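Local coordinates for protein epoxyqueuosine reductase (Streptococcus thermophilus, PDB 5D6S) that belongs to the QueG family and carries one cobalamin and two iron/sulfur clusters within a single protein chain, at residues Met28-Glu33 and Lys145-Phe150; Leu180-Glu185 and Cys270-Gly275; Glu343-Asn348 and Arg377-Lys382. One frame throughout, in Å; residues are numbered along the deposited sequence.

Contact 1: residues Met28-Glu33 and Lys145-Phe150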
loop_
_atom_site.group_PDB
_atom_site.type_symbol
_atom_site.label_atom_id
_atom_site.label_comp_id
_atom_site.label_asym_id
_atom_site.label_seq_id
_atom_site.Cartn_x
_atom_site.Cartn_y
_atom_site.Cartn_z
ATOM N N MET A 28 33.796 5.187 19.149
ATOM C CA MET A 28 33.958 6.445 18.337
ATOM C C MET A 28 34.147 6.151 16.840
ATOM O O MET A 28 34.849 5.208 16.482
ATOM C CB MET A 28 35.149 7.277 18.844
ATOM C CG MET A 28 35.393 8.603 18.112
ATOM S SD MET A 28 34.085 9.851 18.270
ATOM C CE MET A 28 34.534 11.023 16.980
ATOM N N ASN A 29 33.486 6.968 16.005
ATOM C CA ASN A 29 33.426 6.890 14.541
ATOM C C ASN A 29 32.460 5.777 14.203
ATOM O O ASN A 29 32.490 5.253 13.107
ATOM C CB ASN A 29 34.791 6.715 13.855
ATOM C CG ASN A 29 35.509 8.041 13.606
ATOM O OD1 ASN A 29 35.043 9.111 14.013
ATOM N ND2 ASN A 29 36.652 7.970 12.930
ATOM N N ILE A 30 31.594 5.432 15.163
ATOM C CA ILE A 30 30.498 4.494 14.905
ATOM C C ILE A 30 29.609 5.010 13.791
ATOM O O ILE A 30 29.267 4.265 12.880
ATOM C CB ILE A 30 29.580 4.162 16.123
ATOM C CG1 ILE A 30 29.665 5.194 17.270
ATOM C CG2 ILE A 30 29.891 2.768 16.642
ATOM C CD1 ILE A 30 29.126 6.578 16.958
ATOM N N LYS A 31 29.267 6.290 13.844
ATOM C CA LYS A 31 28.357 6.881 12.866
ATOM C C LYS A 31 28.893 6.714 11.427
ATOM O O LYS A 31 28.138 6.421 10.508
ATOM C CB LYS A 31 28.096 8.362 13.213
ATOM C CG LYS A 31 27.190 9.068 12.231
ATOM C CD LYS A 31 26.612 10.342 12.815
ATOM C CE LYS A 31 25.998 11.190 11.720
ATOM N NZ LYS A 31 25.183 12.299 12.277
ATOM N N LEU A 32 30.196 6.902 11.250
ATOM C CA LEU A 32 30.828 6.737 9.939
ATOM C C LEU A 32 30.914 5.248 9.608
ATOM O O LEU A 32 30.809 4.861 8.449
ATOM C CB LEU A 32 32.220 7.388 9.919
ATOM C CG LEU A 32 32.706 7.947 8.575
ATOM C CD1 LEU A 32 33.896 8.878 8.794
ATOM C CD2 LEU A 32 33.077 6.860 7.568
ATOM N N GLU A 33 31.107 4.424 10.634
ATOM C CA GLU A 33 31.212 2.966 10.459
ATOM C C GLU A 33 29.883 2.321 10.100
ATOM O O GLU A 33 29.837 1.401 9.287
ATOM C CB GLU A 33 31.788 2.288 11.715
ATOM C CG GLU A 33 33.301 2.106 11.697
ATOM C CD GLU A 33 33.786 1.436 10.423
ATOM O OE1 GLU A 33 33.081 0.521 9.922
ATOM O OE2 GLU A 33 34.865 1.830 9.923
ATOM N N LYS A 145 29.253 -6.309 17.208
ATOM C CA LYS A 145 30.708 -6.460 17.213
ATOM C C LYS A 145 31.459 -5.209 17.666
ATOM O O LYS A 145 32.404 -5.300 18.446
ATOM C CB LYS A 145 31.199 -6.806 15.809
ATOM C CG LYS A 145 30.704 -8.135 15.284
ATOM C CD LYS A 145 30.815 -8.149 13.777
ATOM C CE LYS A 145 30.565 -9.537 13.234
ATOM N NZ LYS A 145 30.653 -9.512 11.754
ATOM N N LEU A 146 31.046 -4.052 17.161
ATOM C CA LEU A 146 31.782 -2.800 17.359
ATOM C C LEU A 146 31.387 -2.002 18.608
ATOM O O LEU A 146 31.702 -0.824 18.695
ATOM C CB LEU A 146 31.622 -1.897 16.128
ATOM C CG LEU A 146 31.813 -2.515 14.736
ATOM C CD1 LEU A 146 31.869 -1.416 13.679
ATOM C CD2 LEU A 146 33.055 -3.399 14.654
ATOM N N THR A 147 30.693 -2.618 19.565
ATOM C CA THR A 147 30.397 -1.977 20.865
ATOM C C THR A 147 30.078 -3.054 21.902
ATOM O O THR A 147 30.162 -4.252 21.613
ATOM C CB THR A 147 29.159 -1.049 20.826
ATOM O OG1 THR A 147 27.984 -1.839 20.609
ATOM C CG2 THR A 147 29.256 0.007 19.752
ATOM N N GLU A 148 29.700 -2.616 23.099
ATOM C CA GLU A 148 29.277 -3.515 24.166
ATOM C C GLU A 148 27.993 -2.976 24.780
ATOM O O GLU A 148 27.753 -1.765 24.753
ATOM C CB GLU A 148 30.362 -3.616 25.251
ATOM C CG GLU A 148 30.569 -5.019 25.815
ATOM C CD GLU A 148 31.410 -5.896 24.903
ATOM O OE1 GLU A 148 30.912 -6.962 24.478
ATOM O OE2 GLU A 148 32.564 -5.513 24.605
ATOM N N ASN A 149 27.189 -3.878 25.345
ATOM C CA ASN A 149 25.875 -3.532 25.905
ATOM C C ASN A 149 24.898 -2.948 24.882
ATOM O O ASN A 149 23.971 -2.219 25.240
ATOM C CB ASN A 149 26.015 -2.554 27.082
ATOM C CG ASN A 149 26.434 -3.239 28.358
ATOM O OD1 ASN A 149 26.114 -4.405 28.589
ATOM N ND2 ASN A 149 27.148 -2.511 29.207
ATOM N N PHE A 150 25.098 -3.279 23.610
ATOM C CA PHE A 150 24.234 -2.777 22.552
ATOM C C PHE A 150 22.815 -3.323 22.739
ATOM O O PHE A 150 22.628 -4.535 22.913
ATOM C CB PHE A 150 24.793 -3.189 21.190
ATOM C CG PHE A 150 23.947 -2.771 20.031
ATOM C CD1 PHE A 150 23.280 -1.546 20.029
ATOM C CD2 PHE A 150 23.844 -3.594 18.909
ATOM C CE1 PHE A 150 22.521 -1.163 18.937
ATOM C CE2 PHE A 150 23.086 -3.212 17.808
ATOM C CZ PHE A 150 22.427 -1.995 17.823
#

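Contact 2: residues Leu180-Glu185 and Cys270-Gly275. With SF4 (iron/sulfur cluster), chain F.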
loop_
_atom_site.group_PDB
_atom_site.type_symbol
_atom_site.label_atom_id
_atom_site.label_comp_id
_atom_site.label_asym_id
_atom_site.label_seq_id
_atom_site.Cartn_x
_atom_site.Cartn_y
_atom_site.Cartn_z
ATOM N N LEU A 180 3.710 11.476 2.342
ATOM C CA LEU A 180 4.849 10.579 2.202
ATOM C C LEU A 180 6.214 11.242 2.423
ATOM O O LEU A 180 6.362 12.455 2.328
ATOM C CB LEU A 180 4.830 9.959 0.809
ATOM C CG LEU A 180 3.669 9.000 0.543
ATOM C CD1 LEU A 180 3.536 8.754 -0.956
ATOM C CD2 LEU A 180 3.898 7.697 1.285
ATOM N N VAL A 181 7.210 10.412 2.694
ATOM C CA VAL A 181 8.587 10.865 2.834
ATOM C C VAL A 181 9.246 10.885 1.476
ATOM O O VAL A 181 9.287 9.875 0.791
ATOM C CB VAL A 181 9.394 9.970 3.782
ATOM C CG1 VAL A 181 10.881 10.152 3.562
ATOM C CG2 VAL A 181 9.039 10.290 5.229
ATOM N N ILE A 182 9.761 12.056 1.109
ATOM C CA ILE A 182 10.345 12.325 -0.208
ATOM C C ILE A 182 11.827 12.647 -0.070
ATOM O O ILE A 182 12.207 13.593 0.630
ATOM C CB ILE A 182 9.709 13.579 -0.853
ATOM C CG1 ILE A 182 8.171 13.614 -0.698
ATOM C CG2 ILE A 182 10.189 13.717 -2.293
ATOM C CD1 ILE A 182 7.357 13.280 -1.931
ATOM N N SER A 183 12.670 11.877 -0.741
ATOM C CA SER A 183 14.101 12.208 -0.856
ATOM C C SER A 183 14.409 12.760 -2.243
ATOM O O SER A 183 13.743 12.400 -3.222
ATOM C CB SER A 183 14.974 10.980 -0.593
ATOM O OG SER A 183 15.106 10.177 -1.759
ATOM N N LYS A 184 15.395 13.657 -2.314
ATOM C CA LYS A 184 15.925 14.178 -3.598
ATOM C C LYS A 184 16.462 13.057 -4.467
ATOM O O LYS A 184 16.204 12.987 -5.662
ATOM C CB LYS A 184 17.072 15.168 -3.352
ATOM C CG LYS A 184 16.700 16.621 -3.594
ATOM C CD LYS A 184 17.928 17.522 -3.633
ATOM C CE LYS A 184 17.573 18.918 -4.144
ATOM N NZ LYS A 184 18.792 19.736 -4.408
ATOM N N GLU A 185 17.193 12.171 -3.819
ATOM C CA GLU A 185 17.968 11.127 -4.477
ATOM C C GLU A 185 17.080 10.054 -5.132
ATOM O O GLU A 185 17.313 9.673 -6.283
ATOM C CB GLU A 185 18.913 10.459 -3.447
ATOM C CG GLU A 185 19.977 11.359 -2.817
ATOM C CD GLU A 185 19.460 12.271 -1.702
ATOM O OE1 GLU A 185 18.270 12.671 -1.701
ATOM O OE2 GLU A 185 20.264 12.623 -0.822
ATOM N N CYS A 270 3.991 13.662 -8.541
ATOM C CA CYS A 270 4.945 14.443 -7.759
ATOM C C CYS A 270 6.201 14.779 -8.554
ATOM O O CYS A 270 6.856 13.881 -9.091
ATOM C CB CYS A 270 5.349 13.729 -6.469
ATOM S SG CYS A 270 6.329 14.754 -5.318
ATOM N N PRO A 271 6.558 16.085 -8.607
ATOM C CA PRO A 271 7.740 16.574 -9.313
ATOM C C PRO A 271 8.990 15.815 -8.929
ATOM O O PRO A 271 9.780 15.464 -9.797
ATOM C CB PRO A 271 7.862 18.014 -8.833
ATOM C CG PRO A 271 6.472 18.420 -8.492
ATOM C CD PRO A 271 5.816 17.187 -7.957
ATOM N N TYR A 272 9.159 15.529 -7.638
ATOM C CA TYR A 272 10.357 14.830 -7.172
ATOM C C TYR A 272 10.506 13.431 -7.722
ATOM O O TYR A 272 11.572 12.824 -7.569
ATOM C CB TYR A 272 10.398 14.754 -5.654
ATOM C CG TYR A 272 10.692 16.052 -4.968
ATOM C CD1 TYR A 272 9.672 16.961 -4.681
ATOM C CD2 TYR A 272 12.002 16.384 -4.601
ATOM C CE1 TYR A 272 9.950 18.160 -4.025
ATOM C CE2 TYR A 272 12.296 17.582 -3.959
ATOM C CZ TYR A 272 11.272 18.458 -3.664
ATOM O OH TYR A 272 11.577 19.626 -3.017
ATOM N N ASN A 273 9.449 12.893 -8.330
ATOM C CA ASN A 273 9.522 11.557 -8.950
ATOM C C ASN A 273 9.715 11.638 -10.461
ATOM O O ASN A 273 9.970 10.627 -11.113
ATOM C CB ASN A 273 8.290 10.715 -8.589
ATOM C CG ASN A 273 8.290 10.262 -7.119
ATOM O OD1 ASN A 273 9.282 9.735 -6.632
ATOM N ND2 ASN A 273 7.169 10.475 -6.417
ATOM N N ARG A 274 9.624 12.863 -10.983
ATOM C CA ARG A 274 9.808 13.193 -12.405
ATOM C C ARG A 274 10.828 12.304 -13.122
ATOM O O ARG A 274 10.500 11.687 -14.140
ATOM C CB ARG A 274 10.201 14.676 -12.538
ATOM C CG ARG A 274 10.182 15.261 -13.938
ATOM C CD ARG A 274 8.778 15.389 -14.502
ATOM N NE ARG A 274 8.918 15.953 -15.850
ATOM C CZ ARG A 274 8.322 15.499 -16.958
ATOM N NH1 ARG A 274 7.442 14.498 -16.922
ATOM N NH2 ARG A 274 8.577 16.087 -18.120
ATOM N N GLY A 275 12.048 12.210 -12.600
ATOM C CA GLY A 275 13.084 11.478 -13.311
ATOM C C GLY A 275 13.974 10.598 -12.476
ATOM O O GLY A 275 15.175 10.845 -12.372
HETATM FE FE1 SF4 F . 2.603 16.868 -3.448
HETATM FE FE2 SF4 F . 4.107 18.400 -4.901
HETATM FE FE3 SF4 F . 4.921 16.086 -4.287
HETATM FE FE4 SF4 F . 4.693 17.994 -2.526
HETATM S S1 SF4 F . 6.039 17.857 -4.120
HETATM S S2 SF4 F . 4.150 15.960 -2.346
HETATM S S3 SF4 F . 2.905 18.941 -3.241
HETATM S S4 SF4 F . 3.237 16.568 -5.425
#

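Contact 3: residues Glu343-Asn348 and Arg377-Lys382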
loop_
_atom_site.group_PDB
_atom_site.type_symbol
_atom_site.label_atom_id
_atom_site.label_comp_id
_atom_site.label_asym_id
_atom_site.label_seq_id
_atom_site.Cartn_x
_atom_site.Cartn_y
_atom_site.Cartn_z
ATOM N N GLU A 343 -20.367 -17.842 -13.543
ATOM C CA GLU A 343 -19.953 -19.013 -12.755
ATOM C C GLU A 343 -19.801 -18.650 -11.279
ATOM O O GLU A 343 -20.261 -19.386 -10.392
ATOM C CB GLU A 343 -18.648 -19.627 -13.284
ATOM C CG GLU A 343 -18.825 -20.388 -14.599
ATOM C CD GLU A 343 -17.510 -20.755 -15.312
ATOM O OE1 GLU A 343 -16.447 -20.781 -14.649
ATOM O OE2 GLU A 343 -17.560 -21.001 -16.546
ATOM N N ILE A 344 -19.152 -17.517 -11.017
ATOM C CA ILE A 344 -18.994 -17.045 -9.655
ATOM C C ILE A 344 -20.370 -16.878 -8.998
ATOM O O ILE A 344 -20.610 -17.332 -7.891
ATOM C CB ILE A 344 -18.234 -15.709 -9.648
ATOM C CG1 ILE A 344 -16.775 -15.955 -9.922
ATOM C CG2 ILE A 344 -18.372 -14.993 -8.308
ATOM C CD1 ILE A 344 -16.040 -14.716 -10.344
ATOM N N ILE A 345 -21.268 -16.205 -9.710
ATOM C CA ILE A 345 -22.599 -15.908 -9.197
ATOM C C ILE A 345 -23.432 -17.174 -8.923
ATOM O O ILE A 345 -24.159 -17.217 -7.951
ATOM C CB ILE A 345 -23.378 -15.000 -10.163
ATOM C CG1 ILE A 345 -22.745 -13.611 -10.247
ATOM C CG2 ILE A 345 -24.831 -14.898 -9.729
ATOM C CD1 ILE A 345 -23.268 -12.786 -11.406
ATOM N N ASP A 346 -23.363 -18.161 -9.799
ATOM C CA ASP A 346 -24.221 -19.333 -9.657
ATOM C C ASP A 346 -23.680 -20.256 -8.565
ATOM O O ASP A 346 -24.432 -20.727 -7.720
ATOM C CB ASP A 346 -24.543 -19.940 -11.035
ATOM C CG ASP A 346 -25.453 -18.943 -11.903
ATOM O OD1 ASP A 346 -26.644 -18.746 -11.504
ATOM O OD2 ASP A 346 -24.990 -18.328 -12.936
ATOM N N LYS A 347 -22.374 -20.377 -8.476
ATOM C CA LYS A 347 -21.725 -21.174 -7.427
ATOM C C LYS A 347 -21.916 -20.539 -6.047
ATOM O O LYS A 347 -22.331 -21.179 -5.092
ATOM C CB LYS A 347 -20.237 -21.275 -7.764
ATOM C CG LYS A 347 -19.451 -22.296 -6.982
ATOM C CD LYS A 347 -18.049 -22.426 -7.560
ATOM C CE LYS A 347 -17.126 -23.254 -6.675
ATOM N NZ LYS A 347 -17.768 -24.532 -6.237
ATOM N N ASN A 348 -21.619 -19.251 -5.985
ATOM C CA ASN A 348 -21.886 -18.415 -4.832
ATOM C C ASN A 348 -21.257 -18.862 -3.553
ATOM O O ASN A 348 -21.835 -18.769 -2.486
ATOM C CB ASN A 348 -23.363 -18.249 -4.597
ATOM C CG ASN A 348 -23.672 -17.158 -3.586
ATOM O OD1 ASN A 348 -23.110 -16.062 -3.641
ATOM N ND2 ASN A 348 -24.549 -17.456 -2.650
ATOM N N ARG A 377 -33.112 -11.228 -14.280
ATOM C CA ARG A 377 -34.424 -11.261 -13.635
ATOM C C ARG A 377 -34.535 -12.504 -12.754
ATOM O O ARG A 377 -35.129 -12.466 -11.677
ATOM C CB ARG A 377 -35.560 -11.245 -14.687
ATOM C CG ARG A 377 -36.973 -11.042 -14.130
ATOM C CD ARG A 377 -38.058 -11.043 -15.221
ATOM N NE ARG A 377 -37.768 -10.128 -16.346
ATOM C CZ ARG A 377 -37.422 -10.497 -17.583
ATOM N NH1 ARG A 377 -37.327 -11.784 -17.909
ATOM N NH2 ARG A 377 -37.175 -9.572 -18.513
ATOM N N GLY A 378 -33.964 -13.598 -13.235
ATOM C CA GLY A 378 -34.105 -14.918 -12.611
ATOM C C GLY A 378 -33.155 -15.300 -11.476
ATOM O O GLY A 378 -33.300 -16.369 -10.889
ATOM N N LEU A 379 -32.203 -14.434 -11.144
ATOM C CA LEU A 379 -31.421 -14.606 -9.926
ATOM C C LEU A 379 -32.321 -14.212 -8.791
ATOM O O LEU A 379 -33.161 -13.325 -8.949
ATOM C CB LEU A 379 -30.217 -13.665 -9.897
ATOM C CG LEU A 379 -29.223 -13.689 -11.054
ATOM C CD1 LEU A 379 -28.201 -12.572 -10.910
ATOM C CD2 LEU A 379 -28.526 -15.025 -11.135
ATOM N N SER A 380 -32.156 -14.841 -7.637
ATOM C CA SER A 380 -32.764 -14.311 -6.400
ATOM C C SER A 380 -31.675 -14.386 -5.358
ATOM O O SER A 380 -31.410 -15.444 -4.816
ATOM C CB SER A 380 -34.035 -15.063 -5.974
ATOM O OG SER A 380 -33.748 -16.367 -5.532
ATOM N N PRO A 381 -30.974 -13.269 -5.153
ATOM C CA PRO A 381 -29.809 -13.252 -4.304
ATOM C C PRO A 381 -30.077 -13.821 -2.931
ATOM O O PRO A 381 -31.033 -13.443 -2.276
ATOM C CB PRO A 381 -29.481 -11.770 -4.234
ATOM C CG PRO A 381 -29.810 -11.294 -5.596
ATOM C CD PRO A 381 -31.072 -12.034 -5.948
ATOM N N LYS A 382 -29.208 -14.731 -2.518
ATOM C CA LYS A 382 -29.173 -15.259 -1.150
ATOM C C LYS A 382 -29.132 -14.136 -0.083
ATOM O O LYS A 382 -30.069 -13.974 0.686
ATOM C CB LYS A 382 -27.943 -16.172 -1.032
ATOM C CG LYS A 382 -27.447 -16.506 0.377
ATOM C CD LYS A 382 -28.006 -17.827 0.896
ATOM C CE LYS A 382 -27.140 -18.394 2.009
ATOM N NZ LYS A 382 -27.523 -19.792 2.344
#

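Contact 1: residues Met28-Glu33 and Lys145-Phe150
L146 reaches E33, and T147 next to it meets I30. Together they set the loop that leaves helix 128-144 against the first turn of helix 30-40. The backbones stay well apart, with 7.8 Å between I30 CA and L146 CA, so side chains alone bridge the gap. L146 gives up more surface than any other residue here. Its CG lies beside the backbone N and anti to the carbonyl carbon (chi1 -47°). One methyl tip then does the touching: L146 CD1 lies 4.2 Å from E33 CB. It meets the aliphatic root of the glutamate and not the carboxylate.

T147 comes next. Its methyl CG2 faces a branch methyl of the isoleucine, with T147 CG2 at 4.2 Å from I30 CG2. Its hydroxyl OG1 makes a weak hydrogen bond back to I143 O in helix 128-144. The threonine thus splits its two branches, carbon to the helix start and oxygen to its own chain. I30 also leans on I201. F150 is buried against I143, E144 and L199, just before strand 152-155.

In residues 28-33, N29 stands at the N-cap position, but its side chain makes no capping bond. E33 N bonds to N29 O at 3.0 Å.

Only carbon atoms meet between the two segments, and just 123 Å² is buried. With two methyl-to-carbon contacts and no polar atom across, the contact rests on dispersion and the exclusion of water. It does little to fix orientation.

Contact 2: residues Leu180-Glu185 and Cys270-Gly275
This is a buried, apolar contact in which I182 lies against C270 and Y272. It joins strand 181-182 of a two-stranded antiparallel sheet to the loop after helix 265-268, right beside an iron/sulfur cluster. The two branches of I182 divide the work. I182 CG2 sits 3.5 Å from Y272 CB and approaches the tyrosine ring obliquely, the two side chains crossing at about a right angle. I182 CD1 lies 3.8 Å from C270 SG, so the isoleucine covers part of the ligating sulfur.

C270 binds the cluster: its SG is 2.2 Å from the iron atom FE3. SG stands anti to the backbone N (chi1 -171°), which swings the sulfur out to the metal. C211, C214 and C217 line the same cluster. Three closely spaced cysteines and a distant one followed by proline form the ferredoxin-type 4Fe-4S motif. P271 CD packs 3.7 Å from the cluster sulfide S4.

The Y272 ring turns an edge to the cluster, with CD1 3.8 Å from S1 and the sulfide near the ring plane. Its OH is held by G210 O, and F174 meets the ring at about 55° between planes. The loop is tied by N273 N to C270 O at 2.9 Å. On the strand, V181 N gives a hydrogen bond to cobalamin O34.

Contact 3: residues Glu343-Asn348 and Arg377-Lys382
L379 and I345 meet where the loop after helix 370-377 passes the last turn of helix 338-347. The setting is the all-helical C-terminal region, consistent with the HEAT-like repeats of QueG relatives. L379 buries the largest area. Its CG lies anti to the carbonyl carbon (chi1 -55°), and a single methyl, CD2, makes the contact. L379 CD2 is 4.0 Å from I345 CG2, and the two side chains cross at about a right angle. The leucine also touches W390 of helix 384-396. I345 packs on A357, I358 and L361 of helix 351-364. The pair thus joins residues 377-382 to helix 338-347.

D346 borders the leucine, with D346 OD1 4.2 Å from L379 CD2. Its other oxygen, OD2, is hydrogen-bonded to Y375 OH.

N348 is the third main residue. It is the first to leave the helix and has positive phi (58°). N348 N still bonds to I344 O at 2.9 Å. The side-chain oxygen OD1 is engaged by T354 OG1. The amide nitrogen ND2 comes 4.0 Å from CB of K382, whose side chain is poorly ordered.

In the fold
The contacts follow one another along the chain. Contact 3 lies on the opposite side of the chain's centre from both others. The centres of contacts 1 and 3 are about 65 Å apart. Contact 2 comes between, its centre about 32 Å from that of contact 1 and 47 Å from that of contact 3. Contacts 1 and 2 both border the four-stranded antiparallel sheet: the loop of contact 1 runs into strand 152-155, and the strand of contact 2 packs on neighbouring strand 190-197. Contact 3 lies in the C-terminal helical region, where the end of helix 338-347 meets the loop between helices 370-377 and 384-396. Only contact 2 lies at the cofactors.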